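Putative uncharacterized protein (Wolbachia pipientis, PDB 3F4S) is a DsbA-like thiol oxidoreductase of the thioredoxin fold that probably introduces disulfide bonds into substrate proteins. Local coordinates at residues L26-D31 / I78-P83; I41-Y46 / G73-I78; I174-L179 / I186-V191. The protein carries 1 engineered substitution. All coordinates share one frame; numbering follows the deposited sequence. Where two conformers were deposited one is given.

All three contacts reach one mixed sheet, the core of the thioredoxin fold. Contact 2 pairs two parallel inner strands, and strand 75-81 runs on from there into contact 1, so that Ile78 serves both; their centres lie 11 Å apart and Arg80 N meets Glu45 O at 2.7 Å. On its other edge strand 41-47 takes up strand 174-179 of contact 3, with Phe176 N 2.8 Å from Ile44 O, again with 11 Å between centres. Contacts 1 and 3 do not touch, their nearest atoms being about 6 Å apart. Glu45 of contact 2 and Phe175 of contact 3 bring the sheet close to the disulfide-bonded Cys51 and Cys54 of the CxxC motif.

Contact 1 (L26-D31 / I78-P83); sequences LPLPND and IFRHFP
Asp31 and Arg80 form a salt bridge in which the guanidinium group lies side-on to the carboxylate. Arg80 NE reaches Asp31 OD1 at 3.0 Å and Arg80 NH2 reaches Asp31 OD2 at 2.7 Å, each on the oxygen's syn lone pair. The two planes are only 9° apart, so both bonds run nearly flat. Arg80 gets there with a chain extended from CG to NE, its CG anti to the carbonyl carbon (chi1 -69°).

The carboxylate has further donors. Leu28 N gives a straight bond of 2.8 Å to Asp31 OD2 from the anti side, tilted 30° out of the carboxylate plane, tying the acid to the start of the type I turn Leu28 to Asp31. One water donates both to Asp31 OD1 and to Phe79 O, bridging loop and strand. Arg80 NH2 also makes a weak, bent bond to Leu26 O, which lies at the guanidinium edge. These fixed partners should favour an ionised pair.

Packing fills in around the charges. Leu28 CD1 sits over one guanidinium face, 3.6 Å from Arg80 NH2 and offset toward the rim. Ile78 CG2 comes within 3.3 Å of Asp31 OD1, while the other branch of Ile78 ends with CD1 3.8 Å from Pro27 CB, the two side chains crossing at about a right angle.

Arg80 NH1 turns to Leu24 O, at the end of helix 21-24, and to Tyr46 OH on the neighbouring strand. The contact thus fastens the loop between helix 21-24 and strand 33-34 onto the Ile78 and Arg80 face of strand 75-81, where Arg80 also packs on Ile44 of strand 41-47.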
ATOM      1  N   LEU A  26      13.273   1.280   1.935  0.50 34.56           N
ATOM      2  CA  LEU A  26      13.350   0.861   3.326  0.50 34.46           C
ATOM      3  C   LEU A  26      12.214   1.534   4.080  0.50 33.49           C
ATOM      4  O   LEU A  26      11.614   2.482   3.576  0.50 32.94           O
ATOM      5  CB  LEU A  26      14.705   1.228   3.936  0.50 35.26           C
ATOM      6  CG  LEU A  26      15.206   2.667   3.788  0.50 36.62           C
ATOM      7  CD1 LEU A  26      14.448   3.611   4.703  0.50 37.30           C
ATOM      8  CD2 LEU A  26      16.703   2.746   4.070  0.50 37.03           C
ATOM      9  N   PRO A  27      11.902   1.041   5.286  1.00 33.24           N
ATOM     10  CA  PRO A  27      10.844   1.671   6.075  1.00 34.46           C
ATOM     11  C   PRO A  27      11.206   3.111   6.426  1.00 36.48           C
ATOM     12  O   PRO A  27      12.243   3.364   7.046  1.00 36.49           O
ATOM     13  CB  PRO A  27      10.782   0.800   7.330  1.00 33.61           C
ATOM     14  CG  PRO A  27      11.343  -0.517   6.898  1.00 32.72           C
ATOM     15  CD  PRO A  27      12.430  -0.169   5.936  1.00 32.90           C
ATOM     16  N   LEU A  28      10.358   4.046   6.010  1.00 38.22           N
ATOM     17  CA  LEU A  28      10.584   5.466   6.256  1.00 37.65           C
ATOM     18  C   LEU A  28       9.835   5.924   7.506  1.00 39.33           C
ATOM     19  O   LEU A  28       8.881   5.274   7.934  1.00 39.46           O
ATOM     20  CB  LEU A  28      10.156   6.288   5.040  1.00 37.62           C
ATOM     21  CG  LEU A  28      10.863   5.939   3.726  1.00 37.60           C
ATOM     22  CD1 LEU A  28      10.163   6.588   2.549  1.00 36.78           C
ATOM     23  CD2 LEU A  28      12.329   6.342   3.757  1.00 37.96           C
ATOM     24  N   PRO A  29      10.271   7.043   8.105  1.00 39.96           N
ATOM     25  CA  PRO A  29       9.644   7.519   9.345  1.00 41.45           C
ATOM     26  C   PRO A  29       8.132   7.706   9.226  1.00 41.40           C
ATOM     27  O   PRO A  29       7.416   7.412  10.184  1.00 43.52           O
ATOM     28  CB  PRO A  29      10.342   8.860   9.600  1.00 41.48           C
ATOM     29  CG  PRO A  29      11.666   8.713   8.949  1.00 40.96           C
ATOM     30  CD  PRO A  29      11.438   7.862   7.728  1.00 39.39           C
ATOM     31  N   ASN A  30       7.654   8.173   8.075  1.00 39.85           N
ATOM     32  CA  ASN A  30       6.226   8.424   7.891  1.00 39.24           C
ATOM     33  C   ASN A  30       5.441   7.256   7.279  1.00 37.12           C
ATOM     34  O   ASN A  30       4.235   7.363   7.058  1.00 36.77           O
ATOM     35  CB  ASN A  30       6.003   9.696   7.067  1.00 39.97           C
ATOM     36  CG  ASN A  30       6.261  10.968   7.865  0.50 41.69           C
ATOM     37  OD1 ASN A  30       6.540  10.922   9.063  0.50 41.18           O
ATOM     38  ND2 ASN A  30       6.160  12.112   7.197  0.50 43.22           N
ATOM     39  N   ASP A  31       6.115   6.144   7.004  1.00 35.08           N
ATOM     40  CA  ASP A  31       5.430   4.980   6.450  1.00 33.92           C
ATOM     41  C   ASP A  31       4.406   4.443   7.440  1.00 32.91           C
ATOM     42  O   ASP A  31       4.606   4.490   8.655  1.00 33.88           O
ATOM     43  CB  ASP A  31       6.423   3.868   6.101  1.00 33.66           C
ATOM     44  CG  ASP A  31       6.935   3.956   4.676  1.00 31.98           C
ATOM     45  OD1 ASP A  31       6.169   4.357   3.771  1.00 31.02           O
ATOM     46  OD2 ASP A  31       8.107   3.593   4.455  1.00 32.49           O
ATOM     47  N   ILE A  78       4.437  -2.563   3.766  1.00 22.92           N
ATOM     48  CA  ILE A  78       4.327  -1.114   3.685  1.00 23.35           C
ATOM     49  C   ILE A  78       3.609  -0.715   2.405  1.00 22.22           C
ATOM     50  O   ILE A  78       4.148  -0.871   1.305  1.00 24.76           O
ATOM     51  CB  ILE A  78       5.710  -0.441   3.706  1.00 24.59           C
ATOM     52  CG1 ILE A  78       6.464  -0.815   4.985  1.00 27.36           C
ATOM     53  CG2 ILE A  78       5.565   1.072   3.559  1.00 24.88           C
ATOM     54  CD1 ILE A  78       7.829  -0.156   5.125  1.00 29.38           C
ATOM     55  N   PHE A  79       2.392  -0.200   2.556  1.00 19.70           N
ATOM     56  CA  PHE A  79       1.592   0.262   1.432  1.00 18.73           C
ATOM     57  C   PHE A  79       1.845   1.749   1.244  1.00 20.23           C
ATOM     58  O   PHE A  79       1.770   2.520   2.206  1.00 21.78           O
ATOM     59  CB  PHE A  79       0.104   0.034   1.705  1.00 19.24           C
ATOM     60  CG  PHE A  79      -0.791   0.441   0.565  1.00 19.14           C
ATOM     61  CD1 PHE A  79      -0.809  -0.291  -0.610  1.00 20.53           C
ATOM     62  CD2 PHE A  79      -1.611   1.553   0.666  1.00 20.93           C
ATOM     63  CE1 PHE A  79      -1.625   0.073  -1.665  1.00 21.53           C
ATOM     64  CE2 PHE A  79      -2.435   1.927  -0.388  1.00 21.52           C
ATOM     65  CZ  PHE A  79      -2.441   1.181  -1.558  1.00 20.97           C
ATOM     66  N   ARG A  80       2.142   2.143   0.009  1.00 20.23           N
ATOM     67  CA  ARG A  80       2.336   3.550  -0.331  1.00 19.64           C
ATOM     68  C   ARG A  80       1.358   3.954  -1.424  1.00 17.72           C
ATOM     69  O   ARG A  80       1.154   3.218  -2.397  1.00 20.21           O
ATOM     70  CB  ARG A  80       3.783   3.820  -0.757  1.00 19.97           C
ATOM     71  CG  ARG A  80       4.779   3.696   0.398  1.00 20.96           C
ATOM     72  CD  ARG A  80       6.225   3.882  -0.044  1.00 21.97           C
ATOM     73  NE  ARG A  80       7.144   3.630   1.063  1.00 23.41           N
ATOM     74  CZ  ARG A  80       8.444   3.401   0.914  1.00 24.96           C
ATOM     75  NH1 ARG A  80       8.978   3.397  -0.303  1.00 26.40           N
ATOM     76  NH2 ARG A  80       9.209   3.183   1.977  1.00 26.22           N
ATOM     77  N   HIS A  81       0.734   5.113  -1.251  1.00 17.50           N
ATOM     78  CA  HIS A  81      -0.290   5.572  -2.183  1.00 16.92           C
ATOM     79  C   HIS A  81       0.316   5.983  -3.526  1.00 17.05           C
ATOM     80  O   HIS A  81       1.441   6.501  -3.596  1.00 20.81           O
ATOM     81  CB  HIS A  81      -1.066   6.753  -1.589  1.00 17.67           C
ATOM     82  CG  HIS A  81      -1.975   6.373  -0.458  1.00 18.25           C
ATOM     83  ND1 HIS A  81      -3.046   5.522  -0.620  1.00 20.13           N
ATOM     84  CD2 HIS A  81      -1.976   6.736   0.848  1.00 18.02           C
ATOM     85  CE1 HIS A  81      -3.670   5.374   0.536  1.00 18.67           C
ATOM     86  NE2 HIS A  81      -3.042   6.101   1.443  1.00 19.11           N
ATOM     87  N   PHE A  82      -0.435   5.741  -4.594  1.00 16.98           N
ATOM     88  CA  PHE A  82      -0.050   6.192  -5.922  1.00 16.20           C
ATOM     89  C   PHE A  82      -1.326   6.596  -6.645  1.00 16.79           C
ATOM     90  O   PHE A  82      -1.783   5.891  -7.548  1.00 16.10           O
ATOM     91  CB  PHE A  82       0.648   5.063  -6.682  1.00 17.20           C
ATOM     92  CG  PHE A  82       1.506   5.536  -7.824  1.00 17.93           C
ATOM     93  CD1 PHE A  82       2.856   5.785  -7.632  1.00 20.45           C
ATOM     94  CD2 PHE A  82       0.965   5.732  -9.086  1.00 18.95           C
ATOM     95  CE1 PHE A  82       3.661   6.215  -8.681  1.00 22.22           C
ATOM     96  CE2 PHE A  82       1.761   6.163 -10.143  1.00 20.66           C
ATOM     97  CZ  PHE A  82       3.113   6.406  -9.938  1.00 22.26           C
ATOM     98  N   PRO A  83      -1.925   7.730  -6.245  1.00 16.63           N
ATOM     99  CA  PRO A  83      -3.232   8.040  -6.835  0.50 15.98           C
ATOM    100  C   PRO A  83      -3.114   8.587  -8.246  1.00 18.16           C
ATOM    101  O   PRO A  83      -2.110   9.215  -8.596  1.00 18.48           O
ATOM    102  CB  PRO A  83      -3.815   9.082  -5.874  0.50 14.44           C
ATOM    103  CG  PRO A  83      -3.043   8.885  -4.594  0.50 14.63           C
ATOM    104  CD  PRO A  83      -1.661   8.542  -5.047  0.50 14.08           C
TER
HETATM  105  O   HOH W   1       3.461   4.013   3.926  1.00 27.80           O

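Contact 2 (I41-Y46 / G73-I78); sequences ILMIEY and GKMLYI
Two parallel inner strands of the sheet, 41-47 and 75-81, meet here in register from Ile41 with Met75 to Ile44 with Ile78. Five backbone bonds zip them together, alternating between the strands; Met43 anchors the middle, its N donating to Leu76 O and its O accepting from Ile78 N, both at 2.8 Å and almost straight.

On the face carrying the odd-numbered residues, Tyr77 OH donates to Glu45 OE1 at 2.6 Å. The hydroxyl comes from above the carboxylate plane, 47° out of it, and that plane is turned 61° from the ring. Glu45 is drawn out extended, with CG trans to its backbone N (chi1 173°), which carries OE1 to the ring's hydroxyl end, in the ring plane; its OE2 is held by His58. Met43 SD lies at the edge of the same ring, 3.7 Å from Tyr77 CD1, a Met-aromatic contact, and Met43 CB rests 3.8 Å from Met75 SD.

On the opposite face Leu42 CD1 touches Ile78 CD1 at 3.8 Å. Helices 52-60 and 62-70 lie between these strands in sequence, giving the beta-alpha-beta crossover of the thioredoxin fold, with the CxxC at the start of the first helix.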
ATOM      1  N   ILE A  41      11.400 -10.303   6.179  1.00 29.65           N
ATOM      2  CA  ILE A  41      11.152  -9.886   4.803  1.00 29.31           C
ATOM      3  C   ILE A  41      10.369  -8.581   4.774  1.00 29.14           C
ATOM      4  O   ILE A  41       9.572  -8.310   5.670  1.00 29.40           O
ATOM      5  CB  ILE A  41      10.378 -10.974   4.016  1.00 27.77           C
ATOM      6  CG1 ILE A  41      11.154 -12.296   4.050  1.00 29.14           C
ATOM      7  CG2 ILE A  41      10.096 -10.529   2.575  1.00 27.55           C
ATOM      8  CD1 ILE A  41      12.591 -12.176   3.566  1.00 30.81           C
ATOM      9  N   LEU A  42      10.611  -7.775   3.743  1.00 27.67           N
ATOM     10  CA  LEU A  42       9.922  -6.504   3.557  1.00 26.66           C
ATOM     11  C   LEU A  42       9.203  -6.478   2.214  1.00 24.54           C
ATOM     12  O   LEU A  42       9.792  -6.809   1.187  1.00 25.01           O
ATOM     13  CB  LEU A  42      10.924  -5.349   3.601  1.00 27.27           C
ATOM     14  CG  LEU A  42      10.392  -3.984   3.147  1.00 28.56           C
ATOM     15  CD1 LEU A  42       9.230  -3.550   4.024  1.00 28.08           C
ATOM     16  CD2 LEU A  42      11.504  -2.935   3.160  1.00 30.67           C
ATOM     17  N   MET A  43       7.936  -6.075   2.222  1.00 22.62           N
ATOM     18  CA  MET A  43       7.205  -5.807   0.988  1.00 22.67           C
ATOM     19  C   MET A  43       6.722  -4.365   0.985  1.00 22.51           C
ATOM     20  O   MET A  43       6.044  -3.930   1.916  1.00 23.39           O
ATOM     21  CB  MET A  43       6.002  -6.741   0.820  1.00 23.39           C
ATOM     22  CG  MET A  43       5.023  -6.281  -0.270  1.00 22.49           C
ATOM     23  SD  MET A  43       3.572  -7.334  -0.438  1.00 24.65           S
ATOM     24  CE  MET A  43       4.302  -8.801  -1.152  1.00 27.44           C
ATOM     25  N   ILE A  44       7.082  -3.628  -0.061  1.00 21.61           N
ATOM     26  CA  ILE A  44       6.554  -2.290  -0.285  1.00 19.96           C
ATOM     27  C   ILE A  44       5.673  -2.360  -1.516  1.00 19.97           C
ATOM     28  O   ILE A  44       6.104  -2.839  -2.556  1.00 22.30           O
ATOM     29  CB  ILE A  44       7.685  -1.267  -0.523  1.00 20.95           C
ATOM     30  CG1 ILE A  44       8.561  -1.145   0.729  1.00 23.35           C
ATOM     31  CG2 ILE A  44       7.112   0.102  -0.927  1.00 23.33           C
ATOM     32  CD1 ILE A  44       9.865  -0.386   0.505  1.00 24.27           C
ATOM     33  N   GLU A  45       4.431  -1.914  -1.385  1.00 19.13           N
ATOM     34  CA  GLU A  45       3.503  -1.898  -2.502  1.00 18.54           C
ATOM     35  C   GLU A  45       3.112  -0.464  -2.830  1.00 17.75           C
ATOM     36  O   GLU A  45       2.740   0.300  -1.935  1.00 19.71           O
ATOM     37  CB  GLU A  45       2.236  -2.696  -2.164  1.00 18.59           C
ATOM     38  CG  GLU A  45       1.166  -2.567  -3.236  1.00 17.89           C
ATOM     39  CD  GLU A  45      -0.148  -3.274  -2.890  1.00 18.19           C
ATOM     40  OE1 GLU A  45      -0.220  -3.973  -1.851  1.00 21.23           O
ATOM     41  OE2 GLU A  45      -1.116  -3.132  -3.666  1.00 19.60           O
ATOM     42  N   TYR A  46       3.193  -0.101  -4.108  1.00 17.55           N
ATOM     43  CA  TYR A  46       2.583   1.129  -4.602  1.00 19.13           C
ATOM     44  C   TYR A  46       1.349   0.771  -5.419  1.00 18.15           C
ATOM     45  O   TYR A  46       1.422  -0.043  -6.341  1.00 18.83           O
ATOM     46  CB  TYR A  46       3.549   1.900  -5.498  1.00 20.65           C
ATOM     47  CG  TYR A  46       4.677   2.602  -4.782  1.00 20.21           C
ATOM     48  CD1 TYR A  46       4.541   3.922  -4.354  1.00 18.86           C
ATOM     49  CD2 TYR A  46       5.882   1.953  -4.546  1.00 21.76           C
ATOM     50  CE1 TYR A  46       5.586   4.579  -3.707  1.00 19.16           C
ATOM     51  CE2 TYR A  46       6.930   2.596  -3.899  1.00 21.62           C
ATOM     52  CZ  TYR A  46       6.774   3.905  -3.481  1.00 21.31           C
ATOM     53  OH  TYR A  46       7.814   4.541  -2.854  1.00 23.75           O
ATOM     54  N   GLY A  73       4.406 -12.949  11.213  1.00 35.08           N
ATOM     55  CA  GLY A  73       5.649 -12.275  11.554  1.00 34.12           C
ATOM     56  C   GLY A  73       6.785 -12.488  10.562  1.00 32.20           C
ATOM     57  O   GLY A  73       7.928 -12.121  10.828  1.00 33.68           O
ATOM     58  N   LYS A  74       6.483 -13.071   9.408  1.00 30.04           N
ATOM     59  CA  LYS A  74       7.528 -13.347   8.429  1.00 29.53           C
ATOM     60  C   LYS A  74       7.876 -12.118   7.604  1.00 29.16           C
ATOM     61  O   LYS A  74       8.997 -11.983   7.126  1.00 28.93           O
ATOM     62  CB  LYS A  74       7.131 -14.501   7.501  1.00 30.54           C
ATOM     63  CG  LYS A  74       7.168 -15.871   8.174  1.00 32.00           C
ATOM     64  CD  LYS A  74       6.785 -16.969   7.195  1.00 34.26           C
ATOM     65  CE  LYS A  74       6.885 -18.340   7.839  1.00 37.19           C
ATOM     66  NZ  LYS A  74       6.693 -19.428   6.841  1.00 38.04           N
ATOM     67  N   MET A  75       6.909 -11.223   7.441  1.00 29.01           N
ATOM     68  CA  MET A  75       7.051 -10.129   6.489  1.00 29.11           C
ATOM     69  C   MET A  75       6.404  -8.843   6.984  1.00 29.73           C
ATOM     70  O   MET A  75       5.276  -8.855   7.484  1.00 29.44           O
ATOM     71  CB  MET A  75       6.435 -10.531   5.144  1.00 27.44           C
ATOM     72  CG  MET A  75       6.613  -9.509   4.023  1.00 27.85           C
ATOM     73  SD  MET A  75       6.036 -10.145   2.434  1.00 27.91           S
ATOM     74  CE  MET A  75       4.270  -9.865   2.584  1.00 26.85           C
ATOM     75  N   LEU A  76       7.138  -7.741   6.837  1.00 28.34           N
ATOM     76  CA  LEU A  76       6.631  -6.399   7.103  1.00 28.39           C
ATOM     77  C   LEU A  76       6.043  -5.824   5.817  1.00 26.63           C
ATOM     78  O   LEU A  76       6.687  -5.858   4.770  1.00 27.29           O
ATOM     79  CB  LEU A  76       7.765  -5.501   7.599  1.00 28.42           C
ATOM     80  CG  LEU A  76       7.472  -4.006   7.756  1.00 28.71           C
ATOM     81  CD1 LEU A  76       6.359  -3.784   8.762  1.00 27.88           C
ATOM     82  CD2 LEU A  76       8.733  -3.234   8.163  1.00 29.66           C
ATOM     83  N   TYR A  77       4.826  -5.292   5.897  1.00 22.89           N
ATOM     84  CA  TYR A  77       4.135  -4.766   4.719  1.00 22.79           C
ATOM     85  C   TYR A  77       3.966  -3.254   4.800  1.00 24.16           C
ATOM     86  O   TYR A  77       3.418  -2.729   5.776  1.00 25.21           O
ATOM     87  CB  TYR A  77       2.773  -5.449   4.573  1.00 23.25           C
ATOM     88  CG  TYR A  77       1.862  -4.885   3.511  1.00 21.75           C
ATOM     89  CD1 TYR A  77       2.104  -5.117   2.162  1.00 22.66           C
ATOM     90  CD2 TYR A  77       0.728  -4.151   3.859  1.00 21.31           C
ATOM     91  CE1 TYR A  77       1.252  -4.617   1.184  1.00 20.43           C
ATOM     92  CE2 TYR A  77      -0.123  -3.641   2.892  1.00 20.01           C
ATOM     93  CZ  TYR A  77       0.138  -3.879   1.555  1.00 21.20           C
ATOM     94  OH  TYR A  77      -0.717  -3.387   0.591  1.00 20.93           O
ATOM     95  N   ILE A  78       4.437  -2.563   3.766  1.00 22.92           N
ATOM     96  CA  ILE A  78       4.327  -1.114   3.685  1.00 23.35           C
ATOM     97  C   ILE A  78       3.609  -0.715   2.405  1.00 22.22           C
ATOM     98  O   ILE A  78       4.148  -0.871   1.305  1.00 24.76           O
ATOM     99  CB  ILE A  78       5.710  -0.441   3.706  1.00 24.59           C
ATOM    100  CG1 ILE A  78       6.464  -0.815   4.985  1.00 27.36           C
ATOM    101  CG2 ILE A  78       5.565   1.072   3.559  1.00 24.88           C
ATOM    102  CD1 ILE A  78       7.829  -0.156   5.125  1.00 29.38           C
TER

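Contact 3 (I174-L179 / I186-V191); sequences IFFIKL and IEHNKV
A strand is met by a returning loop, through Val191 and through His188 of a short 3-10 turn, in this buried contact beside the outer part of the sheet: strand 174-179 ends, the chain swings out, and residues 188-190 wind back before edge strand 192-194. A single backbone bond crosses, from Ile177 N to Val191 O (3.0 Å, 162° at the hydrogen), and the donor lies in the carbonyl plane. The same oxygen is approached by Phe176 CA at 3.3 Å in a CA-H...O contact, so Val191 O receives two neighbouring residues of the strand.

Val191 is the main side chain. Its CB sits 3.3 Å from Ile177 O, and CG1, anti to the carbonyl carbon (chi1 -65°), lies 4.1 Å from Lys178 CB; the other methyl, CG2, faces Phe176 CD1 at 4.2 Å. This is the point where the antiparallel hairpin of the thioredoxin fold's C-terminal half begins, for Phe175 goes on to share a backbone bond with His193 of the edge strand.

The Phe176 ring presents its edge to the turn, with CE1 3.7 Å from His188 O, which lies near the ring plane. The Phe176 and His188 side chains run side by side in the same direction, and His188 CB is the side-chain atom nearest CE1; Leu25 touches both residues. Farther along, Lys178 and Ile186 slide past each other in opposite directions, Lys178 CE lying 3.9 Å from Ile186 CG2. Two bends in the lysine chain, at chi3 and chi4, curl it back until NZ bonds to Leu179 O at 3.1 Å.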
ATOM      1  N   ILE A 174       2.815  -1.961  -8.231  1.00 22.95           N
ATOM      2  CA  ILE A 174       4.207  -2.370  -8.219  1.00 21.60           C
ATOM      3  C   ILE A 174       4.548  -2.839  -6.809  1.00 21.13           C
ATOM      4  O   ILE A 174       4.115  -2.228  -5.818  1.00 22.15           O
ATOM      5  CB  ILE A 174       5.140  -1.211  -8.605  1.00 27.62           C
ATOM      6  CG1 ILE A 174       4.967  -0.846 -10.082  1.00 31.43           C
ATOM      7  CG2 ILE A 174       6.588  -1.574  -8.316  1.00 30.41           C
ATOM      8  CD1 ILE A 174       5.580  -1.851 -11.033  1.00 32.60           C
ATOM      9  N   PHE A 175       5.325  -3.915  -6.722  1.00 19.39           N
ATOM     10  CA  PHE A 175       5.753  -4.471  -5.442  1.00 19.00           C
ATOM     11  C   PHE A 175       7.259  -4.582  -5.391  1.00 21.43           C
ATOM     12  O   PHE A 175       7.895  -5.014  -6.351  1.00 23.75           O
ATOM     13  CB  PHE A 175       5.170  -5.875  -5.247  1.00 19.53           C
ATOM     14  CG  PHE A 175       3.680  -5.937  -5.372  1.00 21.13           C
ATOM     15  CD1 PHE A 175       2.872  -5.840  -4.248  1.00 22.71           C
ATOM     16  CD2 PHE A 175       3.082  -6.098  -6.612  1.00 22.50           C
ATOM     17  CE1 PHE A 175       1.496  -5.892  -4.362  1.00 23.86           C
ATOM     18  CE2 PHE A 175       1.703  -6.152  -6.730  1.00 23.55           C
ATOM     19  CZ  PHE A 175       0.911  -6.048  -5.602  1.00 23.73           C
ATOM     20  N   PHE A 176       7.831  -4.199  -4.260  1.00 21.15           N
ATOM     21  CA  PHE A 176       9.241  -4.437  -4.016  1.00 22.15           C
ATOM     22  C   PHE A 176       9.328  -5.390  -2.841  1.00 22.05           C
ATOM     23  O   PHE A 176       8.796  -5.109  -1.765  1.00 23.84           O
ATOM     24  CB  PHE A 176       9.976  -3.129  -3.725  1.00 22.72           C
ATOM     25  CG  PHE A 176       9.947  -2.156  -4.870  1.00 24.77           C
ATOM     26  CD1 PHE A 176      10.889  -2.229  -5.886  1.00 26.46           C
ATOM     27  CD2 PHE A 176       8.968  -1.177  -4.938  1.00 26.24           C
ATOM     28  CE1 PHE A 176      10.860  -1.339  -6.943  1.00 26.34           C
ATOM     29  CE2 PHE A 176       8.932  -0.282  -5.991  1.00 26.32           C
ATOM     30  CZ  PHE A 176       9.878  -0.367  -6.998  1.00 27.36           C
ATOM     31  N   ILE A 177       9.977  -6.527  -3.063  1.00 22.57           N
ATOM     32  CA  ILE A 177      10.104  -7.555  -2.039  1.00 23.53           C
ATOM     33  C   ILE A 177      11.579  -7.879  -1.818  1.00 25.41           C
ATOM     34  O   ILE A 177      12.281  -8.291  -2.741  1.00 26.96           O
ATOM     35  CB  ILE A 177       9.335  -8.832  -2.420  1.00 25.63           C
ATOM     36  CG1 ILE A 177       7.892  -8.492  -2.809  1.00 23.33           C
ATOM     37  CG2 ILE A 177       9.372  -9.838  -1.264  1.00 26.26           C
ATOM     38  CD1 ILE A 177       7.136  -9.649  -3.429  1.00 23.12           C
ATOM     39  N   LYS A 178      12.044  -7.684  -0.589  1.00 25.10           N
ATOM     40  CA  LYS A 178      13.465  -7.775  -0.300  1.00 27.59           C
ATOM     41  C   LYS A 178      13.682  -8.114   1.167  1.00 29.37           C
ATOM     42  O   LYS A 178      12.741  -8.112   1.964  1.00 28.94           O
ATOM     43  CB  LYS A 178      14.158  -6.446  -0.634  1.00 28.46           C
ATOM     44  CG  LYS A 178      13.676  -5.277   0.214  1.00 31.84           C
ATOM     45  CD  LYS A 178      14.213  -3.935  -0.278  1.00 35.87           C
ATOM     46  CE  LYS A 178      15.734  -3.896  -0.256  1.00 39.40           C
ATOM     47  NZ  LYS A 178      16.303  -4.161   1.098  1.00 42.08           N
ATOM     48  N   LEU A 179      14.926  -8.413   1.518  1.00 31.25           N
ATOM     49  CA  LEU A 179      15.280  -8.622   2.911  1.00 32.62           C
ATOM     50  C   LEU A 179      15.058  -7.320   3.658  1.00 34.60           C
ATOM     51  O   LEU A 179      15.389  -6.242   3.164  1.00 35.87           O
ATOM     52  CB  LEU A 179      16.738  -9.054   3.032  1.00 35.17           C
ATOM     53  CG  LEU A 179      17.061 -10.372   2.334  1.00 38.74           C
ATOM     54  CD1 LEU A 179      18.549 -10.679   2.440  1.00 41.32           C
ATOM     55  CD2 LEU A 179      16.225 -11.496   2.922  1.00 40.04           C
ATOM     56  N   ILE A 186      20.796  -2.966  -3.012  1.00 35.29           N
ATOM     57  CA  ILE A 186      20.358  -3.769  -4.146  1.00 38.67           C
ATOM     58  C   ILE A 186      19.669  -2.882  -5.172  1.00 38.64           C
ATOM     59  O   ILE A 186      18.967  -1.936  -4.813  1.00 41.17           O
ATOM     60  CB  ILE A 186      19.435  -4.939  -3.731  1.00 41.73           C
ATOM     61  CG1 ILE A 186      19.293  -5.937  -4.888  1.00 43.69           C
ATOM     62  CG2 ILE A 186      18.072  -4.425  -3.290  1.00 41.43           C
ATOM     63  CD1 ILE A 186      18.658  -7.257  -4.496  1.00 45.43           C
ATOM     64  N   GLU A 187      19.897  -3.178  -6.449  1.00 36.56           N
ATOM     65  CA  GLU A 187      19.286  -2.420  -7.532  1.00 35.67           C
ATOM     66  C   GLU A 187      17.780  -2.657  -7.518  1.00 34.31           C
ATOM     67  O   GLU A 187      17.325  -3.805  -7.488  1.00 35.01           O
ATOM     68  CB  GLU A 187      19.891  -2.828  -8.878  1.00 36.25           C
ATOM     69  N   HIS A 188      17.007  -1.575  -7.536  1.00 32.66           N
ATOM     70  CA  HIS A 188      15.568  -1.686  -7.294  1.00 33.17           C
ATOM     71  C   HIS A 188      14.853  -2.616  -8.273  1.00 33.88           C
ATOM     72  O   HIS A 188      13.895  -3.290  -7.904  1.00 33.56           O
ATOM     73  CB  HIS A 188      14.887  -0.308  -7.225  1.00 34.34           C
ATOM     74  CG  HIS A 188      14.908   0.453  -8.512  1.00 36.06           C
ATOM     75  ND1 HIS A 188      15.905   1.350  -8.830  1.00 37.46           N
ATOM     76  CD2 HIS A 188      14.040   0.471  -9.552  1.00 36.01           C
ATOM     77  CE1 HIS A 188      15.659   1.877 -10.017  1.00 38.06           C
ATOM     78  NE2 HIS A 188      14.533   1.359 -10.478  1.00 37.64           N
ATOM     79  N   ASN A 189      15.323  -2.668  -9.514  1.00 34.48           N
ATOM     80  CA  ASN A 189      14.673  -3.512 -10.510  1.00 35.85           C
ATOM     81  C   ASN A 189      14.812  -5.009 -10.237  1.00 35.02           C
ATOM     82  O   ASN A 189      13.984  -5.805 -10.681  1.00 35.26           O
ATOM     83  CB  ASN A 189      15.154  -3.161 -11.919  1.00 40.69           C
ATOM     84  CG  ASN A 189      14.511  -1.895 -12.445  1.00 45.45           C
ATOM     85  OD1 ASN A 189      13.420  -1.517 -12.017  1.00 46.70           O
ATOM     86  ND2 ASN A 189      15.183  -1.231 -13.378  1.00 47.40           N
ATOM     87  N   LYS A 190      15.843  -5.390  -9.490  1.00 34.39           N
ATOM     88  CA  LYS A 190      16.054  -6.800  -9.173  1.00 35.61           C
ATOM     89  C   LYS A 190      15.038  -7.342  -8.162  1.00 33.83           C
ATOM     90  O   LYS A 190      14.846  -8.553  -8.061  1.00 34.89           O
ATOM     91  CB  LYS A 190      17.482  -7.038  -8.672  1.00 38.09           C
ATOM     92  CG  LYS A 190      18.556  -6.863  -9.738  1.00 39.24           C
ATOM     93  N   VAL A 191      14.387  -6.452  -7.418  1.00 29.84           N
ATOM     94  CA  VAL A 191      13.429  -6.885  -6.409  1.00 27.75           C
ATOM     95  C   VAL A 191      12.025  -6.384  -6.720  1.00 25.19           C
ATOM     96  O   VAL A 191      11.157  -6.354  -5.848  1.00 24.66           O
ATOM     97  CB  VAL A 191      13.847  -6.433  -4.999  1.00 28.41           C
ATOM     98  CG1 VAL A 191      15.146  -7.121  -4.598  1.00 29.67           C
ATOM     99  CG2 VAL A 191      13.983  -4.916  -4.933  1.00 28.86           C
TER